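Local coordinates for MdbA protein (Corynebacterium diphtheriae, PDB 5C00) that acts as a thiol-disulfide oxidoreductase of the DsbA family, essential for viability, pilus assembly, toxin production and virulence, and probably introduces disulfide bonds into exported proteins, at residues H9-N12 with K13-Y17; D150-T153 with Q154-E158; K193-K196 with N197-T201. All coordinates share one frame; numbering follows the deposited sequence. Where two conformers were deposited one is given.

Interaction 1: residues H9-N12 with K13-Y17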
ATOM      1  N   HIS A   9      21.474   8.127  -2.878  1.00 25.85           N
ATOM      2  CA  HIS A   9      21.022   7.509  -4.119  1.00 25.46           C
ATOM      3  C   HIS A   9      19.879   8.267  -4.791  1.00 25.15           C
ATOM      4  O   HIS A   9      19.835   8.326  -6.028  1.00 25.74           O
ATOM      5  CB  HIS A   9      20.549   6.089  -3.789  1.00 26.26           C
ATOM      6  CG  HIS A   9      21.580   5.289  -3.078  1.00 26.61           C
ATOM      7  ND1 HIS A   9      22.603   4.667  -3.749  1.00 27.73           N
ATOM      8  CD2 HIS A   9      21.811   5.088  -1.757  1.00 27.68           C
ATOM      9  CE1 HIS A   9      23.409   4.092  -2.876  1.00 28.97           C
ATOM     10  NE2 HIS A   9      22.947   4.318  -1.665  1.00 28.70           N
ATOM     11  N   GLN A  10      18.934   8.788  -3.990  1.00 25.36           N
ATOM     12  CA  GLN A  10      17.811   9.608  -4.495  1.00 26.83           C
ATOM     13  C   GLN A  10      17.740  10.983  -3.844  1.00 26.26           C
ATOM     14  O   GLN A  10      17.662  11.089  -2.622  1.00 26.82           O
ATOM     15  CB  GLN A  10      16.462   8.960  -4.254  1.00 27.10           C
ATOM     16  CG  GLN A  10      16.056   7.889  -5.195  1.00 28.12           C
ATOM     17  CD  GLN A  10      16.130   8.287  -6.647  1.00 27.49           C
ATOM     18  OE1 GLN A  10      15.495   9.248  -7.081  1.00 29.07           O
ATOM     19  NE2 GLN A  10      16.891   7.543  -7.394  1.00 28.52           N
ATOM     20  N   ALA A  11      17.720  12.029  -4.672  1.00 25.27           N
ATOM     21  CA  ALA A  11      17.736  13.413  -4.185  1.00 25.19           C
ATOM     22  C   ALA A  11      18.977  13.636  -3.308  1.00 25.36           C
ATOM     23  O   ALA A  11      20.071  13.244  -3.715  1.00 25.85           O
ATOM     24  CB  ALA A  11      16.416  13.771  -3.478  1.00 24.40           C
ATOM     25  N   ASN A  12      18.816  14.247  -2.142  1.00 25.93           N
ATOM     26  CA  ASN A  12      19.922  14.571  -1.276  1.00 27.01           C
ATOM     27  C   ASN A  12      19.385  14.626   0.129  1.00 28.18           C
ATOM     28  O   ASN A  12      18.178  14.541   0.331  1.00 29.00           O
ATOM     29  CB  ASN A  12      20.511  15.934  -1.659  1.00 27.40           C
ATOM     30  CG  ASN A  12      19.508  17.071  -1.507  1.00 26.44           C
ATOM     31  OD1 ASN A  12      19.080  17.394  -0.396  1.00 26.95           O
ATOM     32  ND2 ASN A  12      19.155  17.704  -2.630  1.00 25.89           N
ATOM     33  N   LYS A  13      20.257  14.832   1.103  1.00 29.57           N
ATOM     34  CA  LYS A  13      19.842  14.715   2.516  1.00 31.69           C
ATOM     35  C   LYS A  13      19.021  15.900   3.026  1.00 30.58           C
ATOM     36  O   LYS A  13      18.468  15.820   4.099  1.00 31.55           O
ATOM     37  CB  LYS A  13      21.066  14.503   3.429  1.00 34.17           C
ATOM     38  CG  LYS A  13      21.905  15.737   3.699  1.00 37.98           C
ATOM     39  CD  LYS A  13      22.962  15.493   4.801  1.00 41.85           C
ATOM     40  CE  LYS A  13      23.384  16.768   5.542  1.00 45.41           C
ATOM     41  NZ  LYS A  13      24.671  17.375   5.082  1.00 48.11           N
ATOM     42  N   TYR A  14      18.963  17.006   2.279  1.00 28.60           N
ATOM     43  CA  TYR A  14      18.102  18.128   2.628  1.00 27.99           C
ATOM     44  C   TYR A  14      16.692  18.028   2.052  1.00 26.88           C
ATOM     45  O   TYR A  14      15.834  18.720   2.512  1.00 27.27           O
ATOM     46  CB  TYR A  14      18.689  19.438   2.107  1.00 29.71           C
ATOM     47  CG  TYR A  14      19.690  20.104   3.008  1.00 31.29           C
ATOM     48  CD1 TYR A  14      20.910  19.490   3.294  1.00 34.93           C
ATOM     49  CD2 TYR A  14      19.442  21.357   3.558  1.00 33.61           C
ATOM     50  CE1 TYR A  14      21.842  20.101   4.135  1.00 34.25           C
ATOM     51  CE2 TYR A  14      20.395  21.998   4.366  1.00 33.84           C
ATOM     52  CZ  TYR A  14      21.574  21.346   4.667  1.00 34.84           C
ATOM     53  OH  TYR A  14      22.517  21.984   5.468  1.00 37.80           O
ATOM     54  N   ALA A  15      16.470  17.191   1.040  1.00 26.62           N
ATOM     55  CA  ALA A  15      15.226  17.238   0.245  1.00 27.19           C
ATOM     56  C   ALA A  15      13.977  16.960   1.111  1.00 27.30           C
ATOM     57  O   ALA A  15      13.948  15.994   1.855  1.00 26.82           O
ATOM     58  CB  ALA A  15      15.282  16.252  -0.895  1.00 26.10           C
ATOM     59  N   ASP A  16      13.004  17.857   1.018  1.00 28.03           N
ATOM     60  CA  ASP A  16      11.724  17.806   1.736  1.00 27.09           C
ATOM     61  C   ASP A  16      10.683  17.325   0.697  1.00 26.01           C
ATOM     62  O   ASP A  16      10.616  17.828  -0.437  1.00 22.76           O
ATOM     63  CB  ASP A  16      11.263  19.200   2.206  1.00 30.48           C
ATOM     64  CG  ASP A  16      12.032  19.749   3.439  1.00 35.75           C
ATOM     65  OD1 ASP A  16      12.540  18.959   4.239  1.00 38.68           O
ATOM     66  OD2 ASP A  16      12.135  20.998   3.591  1.00 41.40           O
ATOM     67  N   TYR A  17       9.819  16.429   1.129  1.00 23.27           N
ATOM     68  CA  TYR A  17       8.719  15.922   0.311  1.00 25.34           C
ATOM     69  C   TYR A  17       7.399  16.438   0.924  1.00 26.35           C
ATOM     70  O   TYR A  17       7.299  16.658   2.133  1.00 27.20           O
ATOM     71  CB  TYR A  17       8.702  14.376   0.306  1.00 25.10           C
ATOM     72  CG  TYR A  17       9.862  13.717  -0.459  1.00 26.79           C
ATOM     73  CD1 TYR A  17      11.171  13.711   0.068  1.00 28.53           C
ATOM     74  CD2 TYR A  17       9.676  13.163  -1.710  1.00 26.10           C
ATOM     75  CE1 TYR A  17      12.239  13.138  -0.638  1.00 28.40           C
ATOM     76  CE2 TYR A  17      10.724  12.585  -2.420  1.00 27.22           C
ATOM     77  CZ  TYR A  17      12.013  12.564  -1.889  1.00 29.24           C
ATOM     78  OH  TYR A  17      13.078  11.976  -2.583  1.00 31.55           O
TER
HETATM   79  O   HOH W   1      15.141  11.012  -1.195  1.00 27.34           O
HETATM   80  O   HOH W   2      15.969  14.020   2.257  1.00 29.57           O
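The flat carboxamide of Asn-12 meets Tyr-14 through its oxygen: OD1 stands obliquely to the tyrosine ring, 3.3 Å from Tyr-14 CB. Asn-12 opens a type I beta turn that runs to Ala-15, and its side chain adds an Asx turn over the first half. OD1 of Asn-12 takes the backbone N-H of Tyr-14 at 2.7 Å, with the donor in the plane of the amide carbonyl, although the N-H...O angle is only 132°. A chi1 of 62° tucks CG between the backbone N and the carbonyl carbon, from where OD1 can reach Tyr-14 N. The turn's own bond, Ala-15 N to Asn-12 O, is longer at 3.2 Å, and its donor sits well above the carbonyl plane. CB of Ala-11 meets CB of Ala-15 at 3.8 Å, an apolar contact. The Tyr-17 ring reaches back so that its OH lies 3.9 Å from that same Ala-11 CB, while Val-142 and Ser-145 of helix 136-145 touch the tyrosine side chain. Two waters tie the loop together: one donates to both Asn-12 O and Ala-15 O, and the other donates to Gln-10 O and is hydrogen-bonded to Tyr-17 OH at 2.7 Å.

Interaction 2: residues D150-T153 with Q154-E158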
ATOM      1  N   ASP A 150      15.795   5.317  11.032  1.00 27.57           N
ATOM      2  CA  ASP A 150      17.081   4.684  10.627  1.00 29.92           C
ATOM      3  C   ASP A 150      17.018   3.172  10.559  1.00 27.80           C
ATOM      4  O   ASP A 150      17.603   2.561   9.658  1.00 28.18           O
ATOM      5  CB  ASP A 150      18.230   5.097  11.568  1.00 31.37           C
ATOM      6  CG  ASP A 150      18.745   6.483  11.291  1.00 35.20           C
ATOM      7  OD1 ASP A 150      18.184   7.230  10.478  1.00 35.35           O
ATOM      8  OD2 ASP A 150      19.716   6.877  11.946  1.00 41.23           O
ATOM      9  N   GLU A 151      16.272   2.571  11.478  1.00 28.95           N
ATOM     10  CA  GLU A 151      16.035   1.142  11.519  0.50 30.41           C
ATOM     11  C   GLU A 151      15.279   0.655  10.284  1.00 28.71           C
ATOM     12  O   GLU A 151      15.649  -0.322   9.673  1.00 28.19           O
ATOM     13  CB  GLU A 151      15.217   0.790  12.762  0.50 33.79           C
ATOM     14  CG  GLU A 151      15.119  -0.702  13.043  0.50 37.24           C
ATOM     15  CD  GLU A 151      13.727  -1.281  12.847  0.50 39.95           C
ATOM     16  OE1 GLU A 151      12.724  -0.530  12.977  0.50 41.00           O
ATOM     17  OE2 GLU A 151      13.648  -2.509  12.574  0.50 43.72           O
ATOM     18  N   VAL A 152      14.198   1.348   9.958  1.00 26.01           N
ATOM     19  CA  VAL A 152      13.391   1.016   8.803  1.00 25.12           C
ATOM     20  C   VAL A 152      14.213   1.194   7.521  1.00 23.42           C
ATOM     21  O   VAL A 152      14.183   0.330   6.610  1.00 23.55           O
ATOM     22  CB  VAL A 152      12.104   1.864   8.734  1.00 26.01           C
ATOM     23  CG1 VAL A 152      11.385   1.698   7.422  1.00 25.33           C
ATOM     24  CG2 VAL A 152      11.180   1.447   9.843  1.00 27.90           C
ATOM     25  N   THR A 153      14.929   2.302   7.447  1.00 20.31           N
ATOM     26  CA  THR A 153      15.695   2.645   6.262  1.00 21.21           C
ATOM     27  C   THR A 153      16.751   1.568   5.950  1.00 21.45           C
ATOM     28  O   THR A 153      16.872   1.078   4.820  1.00 21.88           O
ATOM     29  CB  THR A 153      16.345   4.025   6.420  1.00 22.04           C
ATOM     30  OG1 THR A 153      15.334   5.015   6.643  1.00 23.15           O
ATOM     31  CG2 THR A 153      17.109   4.388   5.150  1.00 22.81           C
ATOM     32  N   GLN A 154      17.499   1.152   6.963  1.00 23.52           N
ATOM     33  CA  GLN A 154      18.484   0.095   6.777  1.00 24.66           C
ATOM     34  C   GLN A 154      17.833  -1.238   6.418  1.00 24.30           C
ATOM     35  O   GLN A 154      18.314  -1.956   5.582  1.00 25.03           O
ATOM     36  CB  GLN A 154      19.388  -0.020   8.003  1.00 27.83           C
ATOM     37  CG  GLN A 154      20.600  -0.943   7.785  1.00 29.18           C
ATOM     38  CD  GLN A 154      21.541  -0.484   6.671  1.00 31.23           C
ATOM     39  OE1 GLN A 154      21.754   0.712   6.437  1.00 36.79           O
ATOM     40  NE2 GLN A 154      22.132  -1.439   6.000  1.00 34.12           N
ATOM     41  N   LYS A 155      16.699  -1.551   7.024  1.00 24.67           N
ATOM     42  CA  LYS A 155      15.949  -2.728   6.658  0.60 25.84           C
ATOM     43  C   LYS A 155      15.579  -2.718   5.159  1.00 25.17           C
ATOM     44  O   LYS A 155      15.695  -3.725   4.475  1.00 24.52           O
ATOM     45  CB  LYS A 155      14.701  -2.788   7.522  0.60 27.01           C
ATOM     46  CG  LYS A 155      13.698  -3.853   7.157  0.60 29.05           C
ATOM     47  CD  LYS A 155      12.554  -3.861   8.147  0.60 30.14           C
ATOM     48  CE  LYS A 155      13.025  -3.874   9.594  0.60 31.40           C
ATOM     49  NZ  LYS A 155      11.955  -4.426  10.450  0.60 32.13           N
ATOM     50  N   ILE A 156      15.134  -1.566   4.644  1.00 21.74           N
ATOM     51  CA  ILE A 156      14.809  -1.483   3.245  1.00 20.38           C
ATOM     52  C   ILE A 156      16.059  -1.739   2.353  1.00 20.68           C
ATOM     53  O   ILE A 156      15.995  -2.450   1.340  1.00 20.92           O
ATOM     54  CB  ILE A 156      14.179  -0.110   2.912  1.00 19.71           C
ATOM     55  CG1 ILE A 156      12.842  -0.001   3.680  1.00 19.76           C
ATOM     56  CG2 ILE A 156      14.030   0.043   1.386  1.00 19.43           C
ATOM     57  CD1 ILE A 156      12.072   1.282   3.528  1.00 19.74           C
ATOM     58  N   ARG A 157      17.178  -1.141   2.721  1.00 21.94           N
ATOM     59  CA  ARG A 157      18.430  -1.353   1.989  1.00 23.81           C
ATOM     60  C   ARG A 157      18.827  -2.818   1.927  1.00 24.80           C
ATOM     61  O   ARG A 157      19.374  -3.246   0.930  1.00 25.15           O
ATOM     62  CB  ARG A 157      19.573  -0.588   2.660  1.00 24.28           C
ATOM     63  CG  ARG A 157      19.427   0.894   2.549  1.00 23.93           C
ATOM     64  CD  ARG A 157      20.680   1.651   2.969  1.00 24.03           C
ATOM     65  NE  ARG A 157      20.311   3.004   3.291  1.00 24.38           N
ATOM     66  CZ  ARG A 157      19.953   3.920   2.376  1.00 25.73           C
ATOM     67  NH1 ARG A 157      20.000   3.626   1.092  1.00 25.18           N
ATOM     68  NH2 ARG A 157      19.544   5.130   2.750  1.00 26.36           N
ATOM     69  N   GLU A 158      18.555  -3.566   2.988  1.00 24.67           N
ATOM     70  CA  GLU A 158      18.896  -4.973   3.097  1.00 26.19           C
ATOM     71  C   GLU A 158      17.798  -5.887   2.643  1.00 25.26           C
ATOM     72  O   GLU A 158      17.973  -7.097   2.641  1.00 25.95           O
ATOM     73  CB  GLU A 158      19.241  -5.312   4.569  1.00 29.59           C
ATOM     74  CG  GLU A 158      20.581  -4.770   5.031  1.00 34.69           C
ATOM     75  CD  GLU A 158      20.682  -4.608   6.549  1.00 39.35           C
ATOM     76  OE1 GLU A 158      19.735  -5.013   7.268  1.00 43.23           O
ATOM     77  OE2 GLU A 158      21.698  -4.061   7.032  1.00 39.44           O
TER
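Val-152 O receives the backbone N-H of Ile-156 at 2.9 Å, and the same oxygen has CG1 of Ile-156 lying 3.2 Å away. This is one step of the regular i to i+4 bonding of helix 150-158; Gln-154 N to Asp-150 O, Lys-155 N to Glu-151 O and Arg-157 N to Thr-153 O are the others across the join. On the buried side Val-152 CG1 meets Ile-156 CD1 at 4.0 Å, and both side chains pack on helix 96-109. Toward helix 136-145, Thr-153 and Arg-157 run side by side. CG2 of the threonine, anti to its own backbone N, touches NH2 of the guanidinium at 3.5 Å. The polar ends of this pair look to other partners: Thr-153 OG1 bonds to Ser-149 O, while Arg-157 NH2 makes a salt bridge with Asp-141 OD1 and NH1 a hydrogen bond with Asn-137 OD1, both on helix 136-145. Along the exposed side, Gln-154 NE2 gives Glu-158 OE2 a nearly straight bond of 2.9 Å, striking the carboxylate from above its plane. Glu-151 OE2 and Lys-155 NZ form a weak salt bridge, doubtful because both residues have a second conformer. Apolar packing and the Arg-157 charge pairing thus hold the helix to its neighbours, whereas the Gln-154 to Glu-158 bond stays within it.

Interaction 3: residues K193-K196 with N197-T201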
ATOM      1  N   LYS A 193     -17.814  -8.901  -0.745  1.00 28.60           N
ATOM      2  CA  LYS A 193     -18.538  -8.714  -1.998  0.60 29.68           C
ATOM      3  C   LYS A 193     -17.748  -7.795  -2.920  1.00 27.37           C
ATOM      4  O   LYS A 193     -17.512  -6.628  -2.573  1.00 24.95           O
ATOM      5  CB  LYS A 193     -19.891  -8.069  -1.667  0.60 32.81           C
ATOM      6  CG  LYS A 193     -20.781  -7.687  -2.847  0.60 36.18           C
ATOM      7  CD  LYS A 193     -21.800  -6.627  -2.432  0.60 38.32           C
ATOM      8  CE  LYS A 193     -23.118  -6.771  -3.176  0.60 40.56           C
ATOM      9  NZ  LYS A 193     -22.934  -6.839  -4.648  0.60 41.07           N
ATOM     10  N   GLU A 194     -17.378  -8.285  -4.098  1.00 26.36           N
ATOM     11  CA  GLU A 194     -16.556  -7.508  -4.975  1.00 25.17           C
ATOM     12  C   GLU A 194     -17.340  -6.332  -5.557  1.00 25.35           C
ATOM     13  O   GLU A 194     -18.503  -6.479  -5.952  1.00 27.11           O
ATOM     14  CB  GLU A 194     -15.964  -8.362  -6.113  1.00 24.91           C
ATOM     15  CG  GLU A 194     -14.933  -7.541  -6.890  1.00 24.29           C
ATOM     16  CD  GLU A 194     -14.082  -8.299  -7.896  1.00 25.15           C
ATOM     17  OE1 GLU A 194     -14.181  -9.532  -8.027  1.00 25.95           O
ATOM     18  OE2 GLU A 194     -13.276  -7.627  -8.555  1.00 24.87           O
ATOM     19  N   VAL A 195     -16.682  -5.184  -5.629  1.00 23.89           N
ATOM     20  CA  VAL A 195     -17.131  -4.026  -6.403  1.00 23.39           C
ATOM     21  C   VAL A 195     -16.682  -4.155  -7.855  1.00 24.33           C
ATOM     22  O   VAL A 195     -15.536  -3.824  -8.230  1.00 23.61           O
ATOM     23  CB  VAL A 195     -16.642  -2.683  -5.768  1.00 24.26           C
ATOM     24  CG1 VAL A 195     -17.220  -1.475  -6.514  1.00 24.73           C
ATOM     25  CG2 VAL A 195     -17.019  -2.615  -4.296  1.00 23.87           C
ATOM     26  N   LYS A 196     -17.582  -4.658  -8.716  1.00 25.10           N
ATOM     27  CA  LYS A 196     -17.277  -4.819 -10.144  1.00 24.65           C
ATOM     28  C   LYS A 196     -17.622  -3.615 -10.964  1.00 26.49           C
ATOM     29  O   LYS A 196     -16.962  -3.306 -11.956  1.00 27.14           O
ATOM     30  CB  LYS A 196     -17.990  -6.054 -10.729  1.00 26.10           C
ATOM     31  CG  LYS A 196     -17.584  -7.328 -10.013  1.00 26.11           C
ATOM     32  CD  LYS A 196     -18.303  -8.544 -10.548  1.00 27.16           C
ATOM     33  CE  LYS A 196     -17.804  -9.815  -9.855  1.00 28.11           C
ATOM     34  NZ  LYS A 196     -18.436 -11.067 -10.408  1.00 28.95           N
ATOM     35  N   ASN A 197     -18.700  -2.963 -10.584  1.00 30.17           N
ATOM     36  CA  ASN A 197     -19.218  -1.844 -11.321  1.00 31.00           C
ATOM     37  C   ASN A 197     -19.079  -0.558 -10.497  1.00 31.30           C
ATOM     38  O   ASN A 197     -19.211  -0.602  -9.279  1.00 29.16           O
ATOM     39  CB  ASN A 197     -20.681  -2.106 -11.596  1.00 33.56           C
ATOM     40  CG  ASN A 197     -20.872  -3.224 -12.591  1.00 34.88           C
ATOM     41  OD1 ASN A 197     -20.719  -2.990 -13.767  1.00 32.73           O
ATOM     42  ND2 ASN A 197     -21.167  -4.438 -12.118  1.00 35.68           N
ATOM     43  N   GLY A 198     -18.835   0.564 -11.176  1.00 30.77           N
ATOM     44  CA  GLY A 198     -18.702   1.878 -10.516  1.00 32.11           C
ATOM     45  C   GLY A 198     -17.577   1.839  -9.484  1.00 32.35           C
ATOM     46  O   GLY A 198     -17.727   2.318  -8.346  1.00 33.97           O
ATOM     47  N   ILE A 199     -16.439   1.288  -9.887  1.00 30.30           N
ATOM     48  CA  ILE A 199     -15.295   1.177  -8.988  1.00 31.47           C
ATOM     49  C   ILE A 199     -14.799   2.539  -8.498  1.00 30.21           C
ATOM     50  O   ILE A 199     -14.302   2.640  -7.385  1.00 27.78           O
ATOM     51  CB  ILE A 199     -14.147   0.372  -9.659  1.00 31.36           C
ATOM     52  CG1 ILE A 199     -13.056   0.018  -8.662  1.00 32.11           C
ATOM     53  CG2 ILE A 199     -13.579   1.096 -10.850  1.00 33.06           C
ATOM     54  CD1 ILE A 199     -13.500  -0.984  -7.633  1.00 30.52           C
ATOM     55  N   GLU A 200     -14.943   3.572  -9.318  1.00 29.52           N
ATOM     56  CA  GLU A 200     -14.541   4.922  -8.910  1.00 33.75           C
ATOM     57  C   GLU A 200     -15.315   5.426  -7.715  1.00 31.71           C
ATOM     58  O   GLU A 200     -14.868   6.367  -7.032  1.00 30.72           O
ATOM     59  CB  GLU A 200     -14.727   5.925 -10.032  1.00 38.50           C
ATOM     60  CG  GLU A 200     -13.747   5.736 -11.163  1.00 43.83           C
ATOM     61  CD  GLU A 200     -13.851   6.832 -12.212  1.00 49.04           C
ATOM     62  OE1 GLU A 200     -14.138   8.003 -11.855  1.00 58.55           O
ATOM     63  OE2 GLU A 200     -13.617   6.531 -13.398  1.00 50.47           O
ATOM     64  N   THR A 201     -16.469   4.828  -7.463  1.00 28.83           N
ATOM     65  CA  THR A 201     -17.317   5.263  -6.371  1.00 30.36           C
ATOM     66  C   THR A 201     -17.401   4.232  -5.267  1.00 28.62           C
ATOM     67  O   THR A 201     -18.357   4.233  -4.502  1.00 27.84           O
ATOM     68  CB  THR A 201     -18.744   5.614  -6.879  1.00 33.37           C
ATOM     69  OG1 THR A 201     -19.483   4.430  -7.217  1.00 35.61           O
ATOM     70  CG2 THR A 201     -18.666   6.483  -8.086  1.00 35.98           C
TER
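Val-195 and Ile-199 meet by their methyl groups, CG1 of the valine lying 3.9 Å from CD1 of the isoleucine, with the two side chains crossing at a slant. Each branch is placed by its torsions. In Val-195 a chi1 of -175° sets CG1 opposite the backbone N and beside the carbonyl carbon, facing Asn-197 O and Ile-199 CD1. Ile-199 holds CG1 opposite its own backbone N, which leaves CG2 between N and C; a bend at chi2 of 69° then brings CD1 back to the valine. There the methyl also meets a backbone oxygen, Val-195 O, at 3.5 Å. Val-195 CG1 itself lies 3.5 Å from Asn-197 O, and that oxygen accepts a hydrogen bond from Gln-205 NE2. The loop follows the strand 193-194, at the edge of the thioredoxin-fold sheet, and leads into the C-terminal helix 202-207. Val-195 keeps backbone hydrogen bonds with Val-188 of the neighbouring strand, and its side chain packs on Trp-202, so it sits between sheet and helix, and Ile-199 touches Val-188 as well. On the outer side, Lys-196 stretches away from the turn with its chain extended beyond CG. The Asn-197 amide folds back toward it, bringing ND2 within 3.8 Å of Lys-196 CB, a van der Waals contact. Gly-198 next adopts a positive phi of 58°, and the chain swings into the short 3-10 segment 199-200. Gly-198 O accepts twice from Thr-201, from the backbone N at 2.9 Å and from OG1 at 3.0 Å. Thr-201 occupies the N-cap position of helix 202-207, but its hydroxyl, turned to Gly-198 O, makes no capping bond.

In the fold
Interactions 1 and 2 are neighbours, with centres 16 Å apart, and they touch where His-9 CD2 packs on Arg-157 NH1 at 3.7 Å. Asp-141 of helix 136-145 joins them more firmly: one carboxylate oxygen accepts the backbone N-H groups of His-9 and Gln-10, while the other pairs with Arg-157. The N-terminal loop is thus tied to the same helix as 150-158. Interaction 3 lies on the opposite side of the chain's centre, 38 Å from interaction 1 and 37 Å from interaction 2 between centres, at the edge of the sheet. None of the three includes Cys-55 or Cys-58, which probably form the redox-active CxxC motif at the start of helix 56-74.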